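Local structure of homoaconitase small subunit (Methanocaldococcus jannaschii, 2PKP) at residues F10-P21 / H36-F45; E51-G62 / C77-A88. The protein forms, with the large subunit HacA, a hydro-lyase that reversibly dehydrates (R)-homocitrate to cis-homoaconitate and rehydrates this to homoisocitrate. All coordinates share one frame; numbering follows the deposited sequence.

Contact 1 (F10-P21 / H36-F45); sequences FGDDVDTDAIIP and HCMAGIDENF. With ZN (zinc ion), chain B.
Ile19 O, at the end of helix 16-19, accepts from Met38 N at 2.6 Å, and one residue earlier Ala18 O takes Gly40 N at 2.8 Å. The type II turn from His36 to Ala39 presents Met38 N, and the residue just after it, Gly40, supplies the second N-H, bringing the CA atoms of Ala18 and Gly40 to 3.6 Å. Met38 O faces inward to its own loop and is gripped by Ile41 N and Asp42 N. The Met38 side chain, bent at chi2 and chi3, folds back so that CE sits over the centre of the Phe10 ring, 3.6 Å from its centroid, a CH-pi contact; SD, farther above the same face, completes a Met-aromatic arrangement and lies beside Ile19 CG1. Phe10 turns its edge to the face of Phe45, with planes at 62°. Ile41 holds CG1 between its backbone N and carbonyl carbon (chi1 48°); its CD1 reaches Phe10 CD1 and Val14 CG1, the latter at 3.8 Å, and its CG2 meets Ala18 CB. Next to this apolar patch, Asp15 caps the helix start, OD1 accepting from Ala18 N at 2.9 Å. Asp13 binds the zinc ion through OD1 at 2.1 Å and OD2 at 2.5 Å, with Cys63 and a water as further ligands. Backbone bonds and apolar packing thus fix the 36-45 loop against the helix, whereas the metal-binding carboxylate stands apart from that interface on the same 10-21 segment.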
loop_
_atom_site.group_PDB
_atom_site.type_symbol
_atom_site.label_atom_id
_atom_site.label_comp_id
_atom_site.label_asym_id
_atom_site.label_seq_id
_atom_site.Cartn_x
_atom_site.Cartn_y
_atom_site.Cartn_z
ATOM N N PHE A 10 -15.616 -6.556 -13.155
ATOM C CA PHE A 10 -15.918 -6.124 -14.513
ATOM C C PHE A 10 -15.859 -7.353 -15.426
ATOM O O PHE A 10 -15.371 -8.413 -15.015
ATOM C CB PHE A 10 -14.892 -5.083 -14.952
ATOM C CG PHE A 10 -14.895 -3.845 -14.103
ATOM C CD1 PHE A 10 -15.680 -2.747 -14.448
ATOM C CD2 PHE A 10 -14.127 -3.780 -12.945
ATOM C CE1 PHE A 10 -15.699 -1.599 -13.653
ATOM C CE2 PHE A 10 -14.138 -2.638 -12.139
ATOM C CZ PHE A 10 -14.923 -1.545 -12.493
ATOM N N GLY A 11 -16.352 -7.209 -16.657
ATOM C CA GLY A 11 -16.364 -8.324 -17.589
ATOM C C GLY A 11 -15.136 -8.506 -18.460
ATOM O O GLY A 11 -14.010 -8.206 -18.056
ATOM N N ASP A 12 -15.363 -9.021 -19.666
ATOM C CA ASP A 12 -14.292 -9.264 -20.628
ATOM C C ASP A 12 -13.951 -8.029 -21.450
ATOM O O ASP A 12 -14.744 -7.095 -21.569
ATOM C CB ASP A 12 -14.672 -10.388 -21.606
ATOM C CG ASP A 12 -14.857 -11.732 -20.928
ATOM O OD1 ASP A 12 -14.029 -12.090 -20.063
ATOM O OD2 ASP A 12 -15.824 -12.441 -21.274
ATOM N N ASP A 13 -12.748 -8.047 -22.006
ATOM C CA ASP A 13 -12.250 -6.992 -22.869
ATOM C C ASP A 13 -12.362 -5.564 -22.362
ATOM O O ASP A 13 -12.750 -4.667 -23.113
ATOM C CB ASP A 13 -12.932 -7.086 -24.237
ATOM C CG ASP A 13 -12.133 -6.404 -25.325
ATOM O OD1 ASP A 13 -10.939 -6.740 -25.461
ATOM O OD2 ASP A 13 -12.689 -5.543 -26.041
ATOM N N VAL A 14 -12.028 -5.341 -21.095
ATOM C CA VAL A 14 -12.063 -3.990 -20.549
ATOM C C VAL A 14 -10.817 -3.288 -21.086
ATOM O O VAL A 14 -9.714 -3.496 -20.577
ATOM C CB VAL A 14 -12.005 -4.007 -19.021
ATOM C CG1 VAL A 14 -11.973 -2.587 -18.500
ATOM C CG2 VAL A 14 -13.202 -4.763 -18.466
ATOM N N ASP A 15 -10.992 -2.458 -22.112
ATOM C CA ASP A 15 -9.855 -1.777 -22.737
ATOM C C ASP A 15 -9.400 -0.496 -22.059
ATOM O O ASP A 15 -10.069 0.024 -21.172
ATOM C CB ASP A 15 -10.149 -1.491 -24.218
ATOM C CG ASP A 15 -11.287 -0.505 -24.413
ATOM O OD1 ASP A 15 -11.198 0.636 -23.911
ATOM O OD2 ASP A 15 -12.274 -0.876 -25.079
ATOM N N THR A 16 -8.251 0.006 -22.499
ATOM C CA THR A 16 -7.669 1.221 -21.944
ATOM C C THR A 16 -8.605 2.427 -21.953
ATOM O O THR A 16 -8.552 3.252 -21.042
ATOM C CB THR A 16 -6.364 1.598 -22.678
ATOM O OG1 THR A 16 -6.600 1.638 -24.090
ATOM C CG2 THR A 16 -5.268 0.579 -22.375
ATOM N N ASP A 17 -9.460 2.533 -22.967
ATOM C CA ASP A 17 -10.391 3.661 -23.035
ATOM C C ASP A 17 -11.465 3.567 -21.965
ATOM O O ASP A 17 -11.959 4.583 -21.477
ATOM C CB ASP A 17 -11.041 3.746 -24.416
ATOM C CG ASP A 17 -10.100 4.308 -25.456
ATOM O OD1 ASP A 17 -9.612 5.442 -25.255
ATOM O OD2 ASP A 17 -9.845 3.619 -26.464
ATOM N N ALA A 18 -11.829 2.341 -21.608
ATOM C CA ALA A 18 -12.821 2.121 -20.568
ATOM C C ALA A 18 -12.145 2.445 -19.237
ATOM O O ALA A 18 -12.752 3.029 -18.344
ATOM C CB ALA A 18 -13.282 0.672 -20.580
ATOM N N ILE A 19 -10.873 2.075 -19.130
ATOM C CA ILE A 19 -10.095 2.307 -17.920
ATOM C C ILE A 19 -9.829 3.794 -17.692
ATOM O O ILE A 19 -9.960 4.295 -16.574
ATOM C CB ILE A 19 -8.750 1.536 -17.984
ATOM C CG1 ILE A 19 -9.025 0.030 -17.995
ATOM C CG2 ILE A 19 -7.858 1.914 -16.806
ATOM C CD1 ILE A 19 -7.793 -0.816 -18.240
ATOM N N ILE A 20 -9.450 4.494 -18.753
ATOM C CA ILE A 20 -9.173 5.924 -18.671
ATOM C C ILE A 20 -9.428 6.551 -20.043
ATOM O O ILE A 20 -8.543 6.605 -20.892
ATOM C CB ILE A 20 -7.708 6.191 -18.213
ATOM C CG1 ILE A 20 -7.442 7.698 -18.136
ATOM C CG2 ILE A 20 -6.724 5.517 -19.151
ATOM C CD1 ILE A 20 -8.217 8.407 -17.047
ATOM N N PRO A 21 -10.663 7.017 -20.277
ATOM C CA PRO A 21 -11.072 7.643 -21.538
ATOM C C PRO A 21 -10.042 8.602 -22.128
ATOM O O PRO A 21 -9.454 9.417 -21.418
ATOM C CB PRO A 21 -12.369 8.338 -21.159
ATOM C CG PRO A 21 -12.963 7.359 -20.190
ATOM C CD PRO A 21 -11.778 7.012 -19.314
ATOM N N HIS A 36 -10.696 9.416 -12.701
ATOM C CA HIS A 36 -11.564 8.944 -13.775
ATOM C C HIS A 36 -11.290 7.494 -14.142
ATOM O O HIS A 36 -11.591 7.050 -15.248
ATOM C CB HIS A 36 -11.430 9.844 -15.004
ATOM C CG HIS A 36 -11.891 11.247 -14.755
ATOM N ND1 HIS A 36 -11.036 12.251 -14.357
ATOM C CD2 HIS A 36 -13.135 11.784 -14.747
ATOM C CE1 HIS A 36 -11.732 13.346 -14.112
ATOM N NE2 HIS A 36 -13.007 13.092 -14.341
ATOM N N CYS A 37 -10.728 6.754 -13.192
ATOM C CA CYS A 37 -10.422 5.351 -13.403
ATOM C C CYS A 37 -11.706 4.562 -13.647
ATOM O O CYS A 37 -12.675 4.694 -12.900
ATOM C CB CYS A 37 -9.686 4.788 -12.183
ATOM S SG CYS A 37 -9.110 3.089 -12.405
ATOM N N MET A 38 -11.703 3.747 -14.698
ATOM C CA MET A 38 -12.859 2.922 -15.068
ATOM C C MET A 38 -14.091 3.739 -15.470
ATOM O O MET A 38 -15.176 3.178 -15.646
ATOM C CB MET A 38 -13.256 1.985 -13.919
ATOM C CG MET A 38 -12.117 1.182 -13.327
ATOM S SD MET A 38 -11.185 0.307 -14.586
ATOM C CE MET A 38 -12.351 -0.940 -15.069
ATOM N N ALA A 39 -13.929 5.052 -15.615
ATOM C CA ALA A 39 -15.049 5.921 -15.978
ATOM C C ALA A 39 -15.657 5.538 -17.320
ATOM O O ALA A 39 -16.796 5.896 -17.612
ATOM C CB ALA A 39 -14.597 7.377 -16.011
ATOM N N GLY A 40 -14.892 4.804 -18.125
ATOM C CA GLY A 40 -15.366 4.380 -19.428
ATOM C C GLY A 40 -16.524 3.400 -19.383
ATOM O O GLY A 40 -17.318 3.341 -20.318
ATOM N N ILE A 41 -16.624 2.622 -18.308
ATOM C CA ILE A 41 -17.712 1.661 -18.186
ATOM C C ILE A 41 -18.510 1.814 -16.896
ATOM O O ILE A 41 -19.659 1.380 -16.820
ATOM C CB ILE A 41 -17.202 0.204 -18.308
ATOM C CG1 ILE A 41 -15.979 -0.009 -17.424
ATOM C CG2 ILE A 41 -16.865 -0.104 -19.760
ATOM C CD1 ILE A 41 -15.420 -1.418 -17.511
ATOM N N ASP A 42 -17.910 2.431 -15.883
ATOM C CA ASP A 42 -18.607 2.651 -14.621
ATOM C C ASP A 42 -18.275 4.021 -14.045
ATOM O O ASP A 42 -17.264 4.199 -13.376
ATOM C CB ASP A 42 -18.254 1.562 -13.609
ATOM C CG ASP A 42 -18.987 1.742 -12.294
ATOM O OD1 ASP A 42 -19.978 2.508 -12.264
ATOM O OD2 ASP A 42 -18.579 1.116 -11.293
ATOM N N GLU A 43 -19.146 4.986 -14.313
ATOM C CA GLU A 43 -18.953 6.354 -13.845
ATOM C C GLU A 43 -18.985 6.481 -12.327
ATOM O O GLU A 43 -18.638 7.524 -11.779
ATOM C CB GLU A 43 -20.021 7.272 -14.447
ATOM C CG GLU A 43 -21.450 6.913 -14.050
ATOM C CD GLU A 43 -21.971 5.674 -14.761
ATOM O OE1 GLU A 43 -23.107 5.249 -14.458
ATOM O OE2 GLU A 43 -21.251 5.128 -15.627
ATOM N N ASN A 44 -19.398 5.421 -11.646
ATOM C CA ASN A 44 -19.471 5.452 -10.193
ATOM C C ASN A 44 -18.222 4.881 -9.508
ATOM O O ASN A 44 -18.049 5.049 -8.300
ATOM C CB ASN A 44 -20.711 4.684 -9.729
ATOM C CG ASN A 44 -22.010 5.287 -10.256
ATOM O OD1 ASN A 44 -23.047 4.619 -10.287
ATOM N ND2 ASN A 44 -21.964 6.555 -10.659
ATOM N N PHE A 45 -17.350 4.224 -10.273
ATOM C CA PHE A 45 -16.137 3.622 -9.708
ATOM C C PHE A 45 -15.272 4.573 -8.880
ATOM O O PHE A 45 -14.950 4.284 -7.733
ATOM C CB PHE A 45 -15.266 3.008 -10.812
ATOM C CG PHE A 45 -14.060 2.275 -10.289
ATOM C CD1 PHE A 45 -14.185 1.002 -9.749
ATOM C CD2 PHE A 45 -12.808 2.880 -10.289
ATOM C CE1 PHE A 45 -13.079 0.344 -9.209
ATOM C CE2 PHE A 45 -11.696 2.228 -9.750
ATOM C CZ PHE A 45 -11.837 0.959 -9.209
HETATM ZN ZN ZN B . -10.347 -5.342 -26.862
HETATM O O HOH W 1 -11.080 -3.520 -26.899
#

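Contact 2 (E51-G62 / C77-A88); sequences EGDVIVAGENFG and CGIKAVIAKSFA
Ile55, Val82 and Phe61 make the apolar centre on one face of a parallel strand pair. Val82 CG1 lies over the Phe61 ring, 4.0 Å from its centroid and offset toward the rim; with CG anti to the backbone N (chi1 -176°), Phe61 swings its ring back to meet it. Ile55 CG1 packs on Ile79 CD1 at 3.6 Å, and Ile74 of helix 68-75 touches this cluster. On the other face Val54 CG1 meets Ile83 CG1. Between the faces, Ile83 bonds twice to strand 54-57: its N gives to Ile55 O at 2.8 Å and its O takes Ala57 N at 2.7 Å, both bonds nearly straight. At one end a water bridges Asp53 O and Lys80 N. At the other, Ser86 OG donates to Glu59 OE1 at 2.6 Å while accepting from Asn60 N at 2.8 Å, tying two neighbouring residues of the opposite loop. Asn60 ND2 in turn bonds Asp13, a zinc ligand. Farther on, Ala88 N reaches Phe61 O. Strand 54-57, helix 68-75 and strand 81-84 form a beta-alpha-beta unit, part of the swivel domain of the aconitase family.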
loop_
_atom_site.group_PDB
_atom_site.type_symbol
_atom_site.label_atom_id
_atom_site.label_comp_id
_atom_site.label_asym_id
_atom_site.label_seq_id
_atom_site.Cartn_x
_atom_site.Cartn_y
_atom_site.Cartn_z
ATOM N N GLU A 51 -8.775 2.969 -1.112
ATOM C CA GLU A 51 -7.382 2.538 -1.102
ATOM C C GLU A 51 -7.349 1.121 -0.538
ATOM O O GLU A 51 -7.957 0.847 0.498
ATOM C CB GLU A 51 -6.552 3.463 -0.212
ATOM C CG GLU A 51 -5.063 3.180 -0.240
ATOM C CD GLU A 51 -4.294 3.979 0.802
ATOM O OE1 GLU A 51 -4.825 5.003 1.286
ATOM O OE2 GLU A 51 -3.155 3.586 1.132
ATOM N N GLY A 52 -6.663 0.218 -1.228
ATOM C CA GLY A 52 -6.585 -1.152 -0.758
ATOM C C GLY A 52 -7.518 -2.094 -1.496
ATOM O O GLY A 52 -7.409 -3.311 -1.365
ATOM N N ASP A 53 -8.447 -1.536 -2.264
ATOM C CA ASP A 53 -9.383 -2.355 -3.021
ATOM C C ASP A 53 -8.703 -3.036 -4.203
ATOM O O ASP A 53 -7.540 -2.768 -4.512
ATOM C CB ASP A 53 -10.564 -1.517 -3.512
ATOM C CG ASP A 53 -11.569 -1.238 -2.417
ATOM O OD1 ASP A 53 -11.431 -1.818 -1.319
ATOM O OD2 ASP A 53 -12.506 -0.451 -2.661
ATOM N N VAL A 54 -9.446 -3.914 -4.862
ATOM C CA VAL A 54 -8.920 -4.677 -5.981
ATOM C C VAL A 54 -9.891 -4.706 -7.155
ATOM O O VAL A 54 -11.096 -4.868 -6.973
ATOM C CB VAL A 54 -8.630 -6.141 -5.529
ATOM C CG1 VAL A 54 -8.096 -6.965 -6.683
ATOM C CG2 VAL A 54 -7.640 -6.131 -4.367
ATOM N N ILE A 55 -9.359 -4.541 -8.359
ATOM C CA ILE A 55 -10.182 -4.599 -9.556
ATOM C C ILE A 55 -10.127 -6.045 -10.007
ATOM O O ILE A 55 -9.057 -6.650 -10.045
ATOM C CB ILE A 55 -9.630 -3.714 -10.694
ATOM C CG1 ILE A 55 -9.836 -2.233 -10.361
ATOM C CG2 ILE A 55 -10.327 -4.079 -12.004
ATOM C CD1 ILE A 55 -9.202 -1.293 -11.360
ATOM N N VAL A 56 -11.285 -6.600 -10.327
ATOM C CA VAL A 56 -11.380 -7.979 -10.777
ATOM C C VAL A 56 -12.058 -7.963 -12.148
ATOM O O VAL A 56 -13.105 -7.334 -12.320
ATOM C CB VAL A 56 -12.195 -8.810 -9.758
ATOM C CG1 VAL A 56 -12.353 -10.249 -10.243
ATOM C CG2 VAL A 56 -11.492 -8.772 -8.399
ATOM N N ALA A 57 -11.456 -8.624 -13.132
ATOM C CA ALA A 57 -12.035 -8.625 -14.472
ATOM C C ALA A 57 -11.951 -9.960 -15.193
ATOM O O ALA A 57 -11.361 -10.926 -14.696
ATOM C CB ALA A 57 -11.377 -7.544 -15.317
ATOM N N GLY A 58 -12.547 -9.994 -16.379
ATOM C CA GLY A 58 -12.557 -11.201 -17.179
ATOM C C GLY A 58 -11.340 -11.330 -18.069
ATOM O O GLY A 58 -10.212 -11.069 -17.652
ATOM N N GLU A 59 -11.572 -11.718 -19.316
ATOM C CA GLU A 59 -10.487 -11.905 -20.270
ATOM C C GLU A 59 -9.972 -10.611 -20.874
ATOM O O GLU A 59 -10.693 -9.615 -20.969
ATOM C CB GLU A 59 -10.953 -12.821 -21.413
ATOM C CG GLU A 59 -11.414 -14.189 -20.969
ATOM C CD GLU A 59 -10.258 -15.134 -20.715
ATOM O OE1 GLU A 59 -9.135 -14.651 -20.468
ATOM O OE2 GLU A 59 -10.472 -16.364 -20.749
ATOM N N ASN A 60 -8.703 -10.640 -21.259
ATOM C CA ASN A 60 -8.066 -9.527 -21.941
ATOM C C ASN A 60 -8.192 -8.139 -21.305
ATOM O O ASN A 60 -8.460 -7.153 -21.995
ATOM C CB ASN A 60 -8.602 -9.515 -23.382
ATOM C CG ASN A 60 -7.783 -8.652 -24.311
ATOM O OD1 ASN A 60 -6.553 -8.611 -24.225
ATOM N ND2 ASN A 60 -8.460 -7.976 -25.227
ATOM N N PHE A 61 -7.970 -8.053 -19.997
ATOM C CA PHE A 61 -8.051 -6.771 -19.305
ATOM C C PHE A 61 -6.924 -5.845 -19.775
ATOM O O PHE A 61 -5.783 -6.277 -19.957
ATOM C CB PHE A 61 -7.933 -6.972 -17.789
ATOM C CG PHE A 61 -8.099 -5.703 -16.996
ATOM C CD1 PHE A 61 -9.367 -5.230 -16.675
ATOM C CD2 PHE A 61 -6.989 -4.979 -16.577
ATOM C CE1 PHE A 61 -9.533 -4.051 -15.952
ATOM C CE2 PHE A 61 -7.140 -3.794 -15.852
ATOM C CZ PHE A 61 -8.419 -3.332 -15.539
ATOM N N GLY A 62 -7.249 -4.570 -19.953
ATOM C CA GLY A 62 -6.250 -3.606 -20.389
ATOM C C GLY A 62 -6.046 -3.605 -21.893
ATOM O O GLY A 62 -5.096 -3.018 -22.403
ATOM N N CYS A 77 -5.445 5.081 -7.437
ATOM C CA CYS A 77 -6.740 4.968 -6.769
ATOM C C CYS A 77 -6.445 4.206 -5.486
ATOM O O CYS A 77 -7.330 3.979 -4.661
ATOM C CB CYS A 77 -7.739 4.158 -7.601
ATOM S SG CYS A 77 -8.684 5.107 -8.795
ATOM N N GLY A 78 -5.187 3.809 -5.327
ATOM C CA GLY A 78 -4.799 3.057 -4.150
ATOM C C GLY A 78 -4.975 1.567 -4.380
ATOM O O GLY A 78 -5.006 0.787 -3.432
ATOM N N ILE A 79 -5.098 1.174 -5.647
ATOM C CA ILE A 79 -5.261 -0.230 -6.013
ATOM C C ILE A 79 -3.895 -0.847 -6.298
ATOM O O ILE A 79 -3.182 -0.418 -7.202
ATOM C CB ILE A 79 -6.171 -0.358 -7.248
ATOM C CG1 ILE A 79 -7.576 0.132 -6.886
ATOM C CG2 ILE A 79 -6.197 -1.804 -7.746
ATOM C CD1 ILE A 79 -8.531 0.203 -8.057
ATOM N N LYS A 80 -3.539 -1.861 -5.517
ATOM C CA LYS A 80 -2.250 -2.530 -5.652
ATOM C C LYS A 80 -2.250 -3.719 -6.607
ATOM O O LYS A 80 -1.195 -4.129 -7.086
ATOM C CB LYS A 80 -1.762 -2.991 -4.272
ATOM C CG LYS A 80 -0.419 -3.712 -4.279
ATOM C CD LYS A 80 0.711 -2.800 -4.723
ATOM C CE LYS A 80 2.061 -3.489 -4.590
ATOM N NZ LYS A 80 3.184 -2.574 -4.942
ATOM N N ALA A 81 -3.424 -4.274 -6.883
ATOM C CA ALA A 81 -3.498 -5.420 -7.774
ATOM C C ALA A 81 -4.775 -5.502 -8.591
ATOM O O ALA A 81 -5.820 -4.973 -8.215
ATOM C CB ALA A 81 -3.322 -6.717 -6.970
ATOM N N VAL A 82 -4.669 -6.188 -9.719
ATOM C CA VAL A 82 -5.797 -6.402 -10.603
ATOM C C VAL A 82 -5.830 -7.896 -10.837
ATOM O O VAL A 82 -4.812 -8.497 -11.182
ATOM C CB VAL A 82 -5.600 -5.696 -11.962
ATOM C CG1 VAL A 82 -6.746 -6.023 -12.893
ATOM C CG2 VAL A 82 -5.500 -4.203 -11.751
ATOM N N ILE A 83 -6.989 -8.500 -10.626
ATOM C CA ILE A 83 -7.132 -9.929 -10.845
ATOM C C ILE A 83 -7.951 -10.120 -12.116
ATOM O O ILE A 83 -9.047 -9.572 -12.234
ATOM C CB ILE A 83 -7.872 -10.606 -9.670
ATOM C CG1 ILE A 83 -7.174 -10.274 -8.349
ATOM C CG2 ILE A 83 -7.901 -12.119 -9.873
ATOM C CD1 ILE A 83 -7.943 -10.771 -7.113
ATOM N N ALA A 84 -7.426 -10.883 -13.065
ATOM C CA ALA A 84 -8.150 -11.124 -14.312
ATOM C C ALA A 84 -7.867 -12.526 -14.846
ATOM O O ALA A 84 -6.932 -13.193 -14.390
ATOM C CB ALA A 84 -7.758 -10.073 -15.361
ATOM N N LYS A 85 -8.684 -12.970 -15.801
ATOM C CA LYS A 85 -8.494 -14.282 -16.412
ATOM C C LYS A 85 -7.280 -14.198 -17.329
ATOM O O LYS A 85 -6.534 -15.161 -17.475
ATOM C CB LYS A 85 -9.726 -14.697 -17.218
ATOM C CG LYS A 85 -10.955 -14.994 -16.380
ATOM C CD LYS A 85 -12.083 -15.526 -17.256
ATOM C CE LYS A 85 -13.336 -15.808 -16.452
ATOM N NZ LYS A 85 -14.432 -16.320 -17.320
ATOM N N SER A 86 -7.100 -13.038 -17.956
ATOM C CA SER A 86 -5.955 -12.798 -18.829
ATOM C C SER A 86 -5.747 -11.294 -18.993
ATOM O O SER A 86 -6.677 -10.502 -18.813
ATOM C CB SER A 86 -6.140 -13.472 -20.197
ATOM O OG SER A 86 -7.262 -12.962 -20.890
ATOM N N PHE A 87 -4.520 -10.908 -19.330
ATOM C CA PHE A 87 -4.161 -9.503 -19.491
ATOM C C PHE A 87 -3.586 -9.192 -20.861
ATOM O O PHE A 87 -2.806 -9.977 -21.405
ATOM C CB PHE A 87 -3.097 -9.105 -18.467
ATOM C CG PHE A 87 -3.585 -9.059 -17.049
ATOM C CD1 PHE A 87 -4.193 -7.911 -16.548
ATOM C CD2 PHE A 87 -3.404 -10.149 -16.201
ATOM C CE1 PHE A 87 -4.608 -7.844 -15.222
ATOM C CE2 PHE A 87 -3.817 -10.094 -14.869
ATOM C CZ PHE A 87 -4.419 -8.939 -14.378
ATOM N N ALA A 88 -3.955 -8.038 -21.409
ATOM C CA ALA A 88 -3.396 -7.618 -22.683
ATOM C C ALA A 88 -1.892 -7.523 -22.406
ATOM O O ALA A 88 -1.471 -7.069 -21.335
ATOM C CB ALA A 88 -3.955 -6.256 -23.091
HETATM O O HOH W 2 -4.867 -3.098 -3.818
#

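The centre of contact 2 lies about 5 Å from the centre of the chain, and the contact joins neighbouring strands of the mixed sheet; contact 1, its centre about 13 Å from that of the chain, holds a loop against a short helix and is partly open at Gly40 and Ile41. Contact 2 is built on ladder bonds with apolar groups on both faces, contact 1 on two helix-end carbonyls and a Met-aromatic cluster. They meet directly: Phe10 N approaches Val56 O at 2.8 Å, Asp12 OD1 approaches Glu59 N at 2.6 Å, both probable hydrogen bonds, and Cys37 packs on Cys77. Ile55 serves both apolar clusters, and Asp13 and Asn60 bring the two contacts together beside the zinc ion.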